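Side-chain contacts in cytochrome P450 268A2 Cyp268A2 (Mycobacterium marinum, PDB 6BLD), which belongs to the haem-containing cytochrome P450 family and is modelled with its haem and the ligand (3E,5E)-6,10-dimethylundeca-3,5,9-trien-2-one: residues I269-K274 and R303-V308; K283-L286 and T292-G295; V402-P405 and H410-R413. One frame throughout, in Å; residues are numbered along the deposited sequence.

Overall arrangement
Following the chain from the N terminus, residues 269-274 near the end of helix 247-278 open interaction 1, which is closed by residues 303-308 where helix 290-305 runs out toward the haem. Within that mostly helical span lies interaction 2, a short closure in which helix 280-288 folds back on the start of helix 290-305. The two therefore share helix 290-305, one near each end, without touching. Interaction 3 follows in series, pairing the strands of a C-terminal hairpin across a turn of four residues. Though later in sequence, it touches interaction 1: His410 meets both His271 and Pro307, tying the hairpin to the helical core beside the haem.

Interaction 1. Residues I269-K274 and R303-V308; sequences ISHGLK and RWATPV. With HEM (protoporphyrin IX containing Fe), chain B.
The imidazole of His271 and the indole of Trp304 are the flat groups here, and each meets the partner segment obliquely. Ala305 CB lies 3.7 Å from His271 CB and nearly as close to His271 CD2, so it fills the angle between the root and one side of the imidazole; the ring itself stacks with His410, whose backbone oxygen also takes a hydrogen bond from His271 NE2. A residue as small as alanine suits this point, where the CA atoms of His271 and Ala305 come within 5.5 Å. At the indole edge, in its plane, lie Arg303 NH2 and a water. That water accepts from Trp304 NE1 at 3.2 Å and donates to His271 O at 2.9 Å, bridging the two segments, between which there is no direct hydrogen bond. Phe279 meets the indole with its ring nearly at right angles.

In P450 terms these are helix I (247-278) and helix K (290-305). The latter carries the family's ExxR motif, seen here as the salt bridge from Arg303 NE to Glu300 OE2. Helix K ends at Ala305; Thr306, next in the chain, takes positive phi (42°). Its hydroxyl OG1 donates to Arg303 O at 2.7 Å, approaching from above the carbonyl plane, and also bonds Asn340. Pro307, having no N-H to leave unpaired, fits just past the helix end and sets CG 3.4 Å from the haem vinyl carbon CBC. Val308 follows, its branch CG2 3.7 Å from the haem meso carbon CHD.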
loop_
_atom_site.group_PDB
_atom_site.type_symbol
_atom_site.label_atom_id
_atom_site.label_comp_id
_atom_site.label_asym_id
_atom_site.label_seq_id
_atom_site.Cartn_x
_atom_site.Cartn_y
_atom_site.Cartn_z
ATOM N N ILE A 269 7.931 -6.046 4.303
ATOM C CA ILE A 269 8.767 -7.113 4.845
ATOM C C ILE A 269 10.029 -7.282 4.006
ATOM O O ILE A 269 11.135 -7.425 4.544
ATOM C CB ILE A 269 7.964 -8.424 4.943
ATOM C CG1 ILE A 269 6.868 -8.298 6.006
ATOM C CG2 ILE A 269 8.883 -9.594 5.261
ATOM C CD1 ILE A 269 5.780 -9.350 5.896
ATOM N N SER A 270 9.890 -7.258 2.678
ATOM C CA SER A 270 11.054 -7.379 1.805
ATOM C C SER A 270 11.983 -6.181 1.958
ATOM O O SER A 270 13.203 -6.341 2.086
ATOM C CB SER A 270 10.609 -7.531 0.351
ATOM O OG SER A 270 9.902 -8.742 0.162
ATOM N N HIS A 271 11.424 -4.967 1.934
ATOM C CA HIS A 271 12.243 -3.777 2.143
ATOM C C HIS A 271 12.879 -3.778 3.527
ATOM O O HIS A 271 13.991 -3.264 3.699
ATOM C CB HIS A 271 11.403 -2.512 1.950
ATOM C CG HIS A 271 10.990 -2.266 0.531
ATOM N ND1 HIS A 271 11.896 -2.151 -0.500
ATOM C CD2 HIS A 271 9.766 -2.101 -0.025
ATOM C CE1 HIS A 271 11.250 -1.935 -1.631
ATOM N NE2 HIS A 271 9.955 -1.899 -1.370
ATOM N N GLY A 272 12.198 -4.354 4.519
ATOM C CA GLY A 272 12.731 -4.348 5.872
ATOM C C GLY A 272 13.947 -5.238 6.032
ATOM O O GLY A 272 14.920 -4.861 6.692
ATOM N N LEU A 273 13.911 -6.434 5.438
ATOM C CA LEU A 273 15.056 -7.334 5.526
ATOM C C LEU A 273 16.279 -6.731 4.850
ATOM O O LEU A 273 17.400 -6.843 5.360
ATOM C CB LEU A 273 14.713 -8.689 4.908
ATOM C CG LEU A 273 15.816 -9.747 4.984
ATOM C CD1 LEU A 273 15.947 -10.285 6.403
ATOM C CD2 LEU A 273 15.555 -10.878 4.000
ATOM N N LYS A 274 16.081 -6.082 3.699
ATOM C CA LYS A 274 17.191 -5.422 3.019
ATOM C C LYS A 274 17.719 -4.249 3.837
ATOM O O LYS A 274 18.932 -4.011 3.877
ATOM C CB LYS A 274 16.748 -4.957 1.631
ATOM C CG LYS A 274 17.812 -4.195 0.857
ATOM C CD LYS A 274 19.037 -5.059 0.600
ATOM C CE LYS A 274 19.973 -4.401 -0.400
ATOM N NZ LYS A 274 19.234 -3.511 -1.338
ATOM N N ARG A 303 8.332 3.689 7.223
ATOM C CA ARG A 303 8.863 4.894 6.596
ATOM C C ARG A 303 9.891 4.554 5.525
ATOM O O ARG A 303 9.893 5.146 4.436
ATOM C CB ARG A 303 9.494 5.807 7.657
ATOM C CG ARG A 303 10.142 7.062 7.084
ATOM C CD ARG A 303 11.117 7.724 8.068
ATOM N NE ARG A 303 12.483 7.218 7.926
ATOM C CZ ARG A 303 13.273 7.430 6.875
ATOM N NH1 ARG A 303 12.857 8.168 5.851
ATOM N NH2 ARG A 303 14.495 6.912 6.854
ATOM N N TRP A 304 10.783 3.611 5.830
ATOM C CA TRP A 304 11.820 3.219 4.884
ATOM C C TRP A 304 11.223 2.564 3.646
ATOM O O TRP A 304 11.677 2.819 2.524
ATOM C CB TRP A 304 12.813 2.276 5.562
ATOM C CG TRP A 304 14.054 2.025 4.760
ATOM C CD1 TRP A 304 14.301 0.961 3.942
ATOM C CD2 TRP A 304 15.222 2.855 4.703
ATOM N NE1 TRP A 304 15.549 1.077 3.378
ATOM C CE2 TRP A 304 16.135 2.230 3.828
ATOM C CE3 TRP A 304 15.584 4.064 5.304
ATOM C CZ2 TRP A 304 17.385 2.774 3.542
ATOM C CZ3 TRP A 304 16.826 4.602 5.018
ATOM C CH2 TRP A 304 17.711 3.956 4.145
ATOM N N ALA A 305 10.203 1.724 3.823
ATOM C CA ALA A 305 9.615 1.034 2.680
ATOM C C ALA A 305 8.738 1.972 1.861
ATOM O O ALA A 305 8.897 2.076 0.638
ATOM C CB ALA A 305 8.813 -0.178 3.153
ATOM N N THR A 306 7.819 2.681 2.528
ATOM C CA THR A 306 6.761 3.452 1.881
ATOM C C THR A 306 6.190 2.645 0.718
ATOM O O THR A 306 6.348 3.034 -0.448
ATOM C CB THR A 306 7.287 4.815 1.415
ATOM O OG1 THR A 306 8.025 5.427 2.479
ATOM C CG2 THR A 306 6.137 5.735 1.030
ATOM N N PRO A 307 5.544 1.506 0.990
ATOM C CA PRO A 307 5.090 0.646 -0.115
ATOM C C PRO A 307 4.065 1.309 -1.009
ATOM O O PRO A 307 4.008 0.997 -2.203
ATOM C CB PRO A 307 4.508 -0.577 0.607
ATOM C CG PRO A 307 4.121 -0.075 1.939
ATOM C CD PRO A 307 5.133 0.977 2.302
ATOM N N VAL A 308 3.247 2.208 -0.472
ATOM C CA VAL A 308 2.339 3.014 -1.278
ATOM C C VAL A 308 3.053 4.323 -1.586
ATOM O O VAL A 308 3.269 5.149 -0.696
ATOM C CB VAL A 308 1.006 3.256 -0.562
ATOM C CG1 VAL A 308 0.044 3.997 -1.477
ATOM C CG2 VAL A 308 0.405 1.938 -0.105
HETATM C CHA HEM B . -5.797 2.683 3.192
HETATM C CHB HEM B . -6.403 -1.990 4.361
HETATM C CHC HEM B . -1.665 -2.354 5.366
HETATM C CHD HEM B . -0.998 2.028 3.362
HETATM C C1A HEM B . -6.381 1.457 3.428
HETATM C C2A HEM B . -7.786 1.129 3.277
HETATM C C3A HEM B . -7.952 -0.155 3.600
HETATM C C4A HEM B . -6.659 -0.697 3.966
HETATM C CMA HEM B . -9.289 -0.929 3.586
HETATM C CAA HEM B . -8.896 2.104 2.831
HETATM C CBA HEM B . -9.347 2.913 4.043
HETATM C CGA HEM B . -10.294 4.004 3.615
HETATM O O1A HEM B . -11.028 4.537 4.488
HETATM O O2A HEM B . -10.323 4.336 2.402
HETATM C C1B HEM B . -5.192 -2.480 4.797
HETATM C C2B HEM B . -4.976 -3.770 5.411
HETATM C C3B HEM B . -3.682 -3.890 5.700
HETATM C C4B HEM B . -3.008 -2.669 5.271
HETATM C CMB HEM B . -6.058 -4.834 5.698
HETATM C CAB HEM B . -3.095 -5.155 6.370
HETATM C CBB HEM B . -1.826 -5.244 6.768
HETATM C C1C HEM B . -1.067 -1.192 4.916
HETATM C C2C HEM B . 0.339 -0.848 5.028
HETATM C C3C HEM B . 0.514 0.362 4.463
HETATM C C4C HEM B . -0.772 0.824 3.993
HETATM C CMC HEM B . 1.397 -1.772 5.677
HETATM C CAC HEM B . 1.792 1.220 4.308
HETATM C CBC HEM B . 2.945 0.955 4.927
HETATM C C1D HEM B . -2.231 2.606 3.153
HETATM C C2D HEM B . -2.480 3.930 2.626
HETATM C C3D HEM B . -3.803 4.115 2.575
HETATM C C4D HEM B . -4.443 2.911 3.074
HETATM C CMD HEM B . -1.390 4.939 2.199
HETATM C CAD HEM B . -4.530 5.388 2.083
HETATM C CBD HEM B . -4.493 6.442 3.187
HETATM C CGD HEM B . -5.143 7.723 2.729
HETATM O O1D HEM B . -5.142 8.707 3.513
HETATM O O2D HEM B . -5.659 7.765 1.583
HETATM N NA HEM B . -5.724 0.315 3.850
HETATM N NB HEM B . -3.971 -1.836 4.727
HETATM N NC HEM B . -1.711 -0.147 4.280
HETATM N ND HEM B . -3.450 2.014 3.416
HETATM FE FE HEM B . -3.726 0.180 4.288
HETATM O O HOH W 1 15.699 -1.766 1.906
#

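Interaction 2. Residues K283-L286 and T292-G295; sequences KAWL and TRIG
A chi1 of 175° turns the Trp285 indole away from its own backbone N and to the side where Arg293 arrives; the arginine leaves its helix with CG beside the backbone N (chi1 -61°) and then runs extended from CG to NE, long enough to lie along the whole indole. Its methylene CD sits over the six-membered ring, 3.5 Å from Arg293 CD to the ring centroid, a CH-pi contact. Farther out the guanidinium lies flat on the indole, planes 4° apart, with Trp285 NE1 beneath its centre and Arg293 CZ 3.7 Å from the centroid of the Trp285 five-membered ring: a cation-pi stack.

The two helices, 280-288 and 290-305, correspond to J and K of the P450 fold and follow each other after a very short connection. Arg293 NH1 donates to Trp285 O at 2.6 Å, with the oxygen in the guanidinium plane and the bond bent at its hydrogen. One arginine thus grips both the ring and the backbone of the same tryptophan; the in-plane bond and the flat stack together probably fix the rotation of the guanidinium. Arginine suits this partly exposed place: its aliphatic stem covers carbon while its planar cation covers pi density. On the more buried side Leu286 CD1 approaches Ile294 CD1 at 4.1 Å, two branched apolar chains closing the space between the helices, with Leu354 also packing on Leu286.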
loop_
_atom_site.group_PDB
_atom_site.type_symbol
_atom_site.label_atom_id
_atom_site.label_comp_id
_atom_site.label_asym_id
_atom_site.label_seq_id
_atom_site.Cartn_x
_atom_site.Cartn_y
_atom_site.Cartn_z
ATOM N N LYS A 283 20.229 -3.279 13.161
ATOM C CA LYS A 283 19.708 -4.589 13.538
ATOM C C LYS A 283 20.210 -5.005 14.915
ATOM O O LYS A 283 19.442 -5.535 15.726
ATOM C CB LYS A 283 20.093 -5.629 12.487
ATOM C CG LYS A 283 19.558 -7.024 12.764
ATOM C CD LYS A 283 20.486 -8.089 12.204
ATOM C CE LYS A 283 19.750 -9.023 11.258
ATOM N NZ LYS A 283 20.453 -10.330 11.109
ATOM N N ALA A 284 21.494 -4.770 15.198
ATOM C CA ALA A 284 22.029 -5.092 16.517
ATOM C C ALA A 284 21.383 -4.242 17.603
ATOM O O ALA A 284 21.186 -4.716 18.727
ATOM C CB ALA A 284 23.547 -4.910 16.528
ATOM N N TRP A 285 21.045 -2.990 17.287
ATOM C CA TRP A 285 20.353 -2.144 18.254
ATOM C C TRP A 285 18.968 -2.693 18.574
ATOM O O TRP A 285 18.564 -2.733 19.742
ATOM C CB TRP A 285 20.259 -0.715 17.721
ATOM C CG TRP A 285 19.459 0.211 18.586
ATOM C CD1 TRP A 285 19.914 0.941 19.645
ATOM C CD2 TRP A 285 18.064 0.512 18.460
ATOM N NE1 TRP A 285 18.888 1.677 20.187
ATOM C CE2 TRP A 285 17.742 1.431 19.479
ATOM C CE3 TRP A 285 17.057 0.092 17.587
ATOM C CZ2 TRP A 285 16.456 1.936 19.647
ATOM C CZ3 TRP A 285 15.780 0.595 17.756
ATOM C CH2 TRP A 285 15.492 1.509 18.777
ATOM N N LEU A 286 18.229 -3.125 17.550
ATOM C CA LEU A 286 16.912 -3.707 17.785
ATOM C C LEU A 286 17.018 -5.018 18.556
ATOM O O LEU A 286 16.226 -5.274 19.468
ATOM C CB LEU A 286 16.191 -3.919 16.454
ATOM C CG LEU A 286 14.851 -4.654 16.492
ATOM C CD1 LEU A 286 13.876 -3.952 17.425
ATOM C CD2 LEU A 286 14.270 -4.772 15.089
ATOM N N THR A 292 11.253 -3.553 23.784
ATOM C CA THR A 292 11.186 -2.122 24.046
ATOM C C THR A 292 11.384 -1.278 22.793
ATOM O O THR A 292 10.916 -0.134 22.751
ATOM C CB THR A 292 12.234 -1.732 25.094
ATOM O OG1 THR A 292 12.249 -2.708 26.142
ATOM C CG2 THR A 292 11.922 -0.367 25.693
ATOM N N ARG A 293 12.045 -1.815 21.767
ATOM C CA ARG A 293 12.431 -1.028 20.604
ATOM C C ARG A 293 11.726 -1.428 19.316
ATOM O O ARG A 293 11.901 -0.743 18.303
ATOM C CB ARG A 293 13.949 -1.115 20.397
ATOM C CG ARG A 293 14.754 -0.584 21.573
ATOM C CD ARG A 293 16.214 -0.995 21.494
ATOM N NE ARG A 293 17.018 -0.307 22.500
ATOM C CZ ARG A 293 18.331 -0.452 22.639
ATOM N NH1 ARG A 293 19.000 -1.264 21.832
ATOM N NH2 ARG A 293 18.977 0.216 23.585
ATOM N N ILE A 294 10.935 -2.504 19.321
ATOM C CA ILE A 294 10.287 -2.939 18.087
ATOM C C ILE A 294 9.227 -1.936 17.643
ATOM O O ILE A 294 8.931 -1.825 16.447
ATOM C CB ILE A 294 9.699 -4.353 18.260
ATOM C CG1 ILE A 294 9.198 -4.898 16.919
ATOM C CG2 ILE A 294 8.587 -4.357 19.303
ATOM C CD1 ILE A 294 10.232 -4.846 15.812
ATOM N N GLY A 295 8.654 -1.180 18.578
ATOM C CA GLY A 295 7.636 -0.203 18.244
ATOM C C GLY A 295 8.113 0.867 17.283
ATOM O O GLY A 295 7.536 1.043 16.205
#

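Interaction 3. Residues V402-P405 and H410-R413; sequences VYVP and HAIR
Tyr403 and Ile412 lie side by side and point the same way, as expected of an antiparallel non-hydrogen-bonded pair. The phenol ring meets the isoleucine obliquely, Tyr403 CE1 standing 3.6 Å from Ile412 CG1, and the aliphatic chain also packs against helix 247-278. Beyond it comes the ring of His410, almost parallel to that of Tyr403 at 4° but slid aside, with centroids 5.6 Å apart; overlap is slight, and the touch is chiefly that of His410 NE2 on the Tyr403 carbons CD1 and CE1. The other nitrogen, His410 ND1, is hydrogen-bonded to Ala305 O.

This is the C-terminal beta hairpin of the P450 fold, strands 402-404 and 411-418, only weakly bonded here, and its turn carries Phe408 of the ligand pocket. On the face opposite Tyr403 and Ile412, Val404 sets its CB 3.7 Å from Ala411 CB, the small alanine allowing the branched valine to settle close. Val404 CG2 then reaches over one face of the Arg413 guanidinium, 3.6 Å from Arg413 NH2. Arg413 can fold back this way because its chain bends at both chi2 (58°) and chi3 (56°).

The backbones join through Val404 N to Ala411 O at 2.8 Å. Arg413 N and Val402 O are modelled closer than a normal bond, so that link is doubtful; at Arg413 the chain turns a corner. Toward the turn a water accepts from Ala411 N at 3.1 Å and also lies close to Val404 O. The guanidinium of Arg413 forms salt bridges with Asp185, in helix 177-186, and with Asp192, in the loop before helix 193-196: two carboxylates would compensate the cation while one of its faces packs on the apolar Val404.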
loop_
_atom_site.group_PDB
_atom_site.type_symbol
_atom_site.label_atom_id
_atom_site.label_comp_id
_atom_site.label_asym_id
_atom_site.label_seq_id
_atom_site.Cartn_x
_atom_site.Cartn_y
_atom_site.Cartn_z
ATOM N N VAL A 402 15.082 -7.316 -6.748
ATOM C CA VAL A 402 14.590 -6.979 -8.078
ATOM C C VAL A 402 13.366 -6.096 -7.874
ATOM O O VAL A 402 12.291 -6.580 -7.501
ATOM C CB VAL A 402 14.257 -8.224 -8.906
ATOM C CG1 VAL A 402 13.701 -7.825 -10.264
ATOM C CG2 VAL A 402 15.490 -9.099 -9.067
ATOM N N TYR A 403 13.523 -4.797 -8.112
ATOM C CA TYR A 403 12.449 -3.846 -7.871
ATOM C C TYR A 403 11.473 -3.823 -9.039
ATOM O O TYR A 403 11.864 -3.964 -10.202
ATOM C CB TYR A 403 13.022 -2.450 -7.628
ATOM C CG TYR A 403 13.782 -2.334 -6.327
ATOM C CD1 TYR A 403 13.112 -2.147 -5.125
ATOM C CD2 TYR A 403 15.168 -2.419 -6.299
ATOM C CE1 TYR A 403 13.802 -2.043 -3.932
ATOM C CE2 TYR A 403 15.866 -2.317 -5.110
ATOM C CZ TYR A 403 15.178 -2.130 -3.930
ATOM O OH TYR A 403 15.868 -2.027 -2.743
ATOM N N VAL A 404 10.195 -3.644 -8.720
ATOM C CA VAL A 404 9.125 -3.669 -9.711
ATOM C C VAL A 404 8.947 -2.252 -10.253
ATOM O O VAL A 404 8.706 -1.329 -9.461
ATOM C CB VAL A 404 7.815 -4.189 -9.107
ATOM C CG1 VAL A 404 6.669 -4.025 -10.094
ATOM C CG2 VAL A 404 7.962 -5.642 -8.681
ATOM N N PRO A 405 9.057 -2.039 -11.564
ATOM C CA PRO A 405 8.787 -0.704 -12.112
ATOM C C PRO A 405 7.309 -0.359 -12.013
ATOM O O PRO A 405 6.437 -1.215 -12.185
ATOM C CB PRO A 405 9.242 -0.818 -13.572
ATOM C CG PRO A 405 9.160 -2.275 -13.881
ATOM C CD PRO A 405 9.486 -2.992 -12.601
ATOM N N HIS A 410 5.877 0.614 -4.276
ATOM C CA HIS A 410 7.319 0.379 -4.197
ATOM C C HIS A 410 7.519 -1.092 -3.857
ATOM O O HIS A 410 7.494 -1.494 -2.692
ATOM C CB HIS A 410 7.951 1.294 -3.153
ATOM C CG HIS A 410 9.448 1.253 -3.127
ATOM N ND1 HIS A 410 10.175 1.443 -1.972
ATOM C CD2 HIS A 410 10.353 1.055 -4.113
ATOM C CE1 HIS A 410 11.464 1.360 -2.247
ATOM N NE2 HIS A 410 11.600 1.125 -3.540
ATOM N N ALA A 411 7.717 -1.912 -4.884
ATOM C CA ALA A 411 7.649 -3.357 -4.738
ATOM C C ALA A 411 8.968 -4.019 -5.109
ATOM O O ALA A 411 9.727 -3.521 -5.946
ATOM C CB ALA A 411 6.525 -3.943 -5.601
ATOM N N ILE A 412 9.225 -5.161 -4.475
ATOM C CA ILE A 412 10.361 -6.018 -4.794
ATOM C C ILE A 412 9.809 -7.305 -5.390
ATOM O O ILE A 412 9.085 -8.049 -4.715
ATOM C CB ILE A 412 11.224 -6.305 -3.556
ATOM C CG1 ILE A 412 11.952 -5.038 -3.101
ATOM C CG2 ILE A 412 12.219 -7.415 -3.850
ATOM C CD1 ILE A 412 12.706 -5.201 -1.795
ATOM N N ARG A 413 10.138 -7.561 -6.657
ATOM C CA ARG A 413 9.639 -8.761 -7.324
ATOM C C ARG A 413 10.217 -10.022 -6.690
ATOM O O ARG A 413 9.477 -10.945 -6.333
ATOM C CB ARG A 413 9.971 -8.707 -8.816
ATOM C CG ARG A 413 9.580 -9.957 -9.593
ATOM C CD ARG A 413 8.092 -10.248 -9.470
ATOM N NE ARG A 413 7.276 -9.116 -9.899
ATOM C CZ ARG A 413 6.043 -8.878 -9.462
ATOM N NH1 ARG A 413 5.483 -9.693 -8.579
ATOM N NH2 ARG A 413 5.372 -7.824 -9.905
HETATM O O HOH W 2 9.117 -0.405 -7.179
#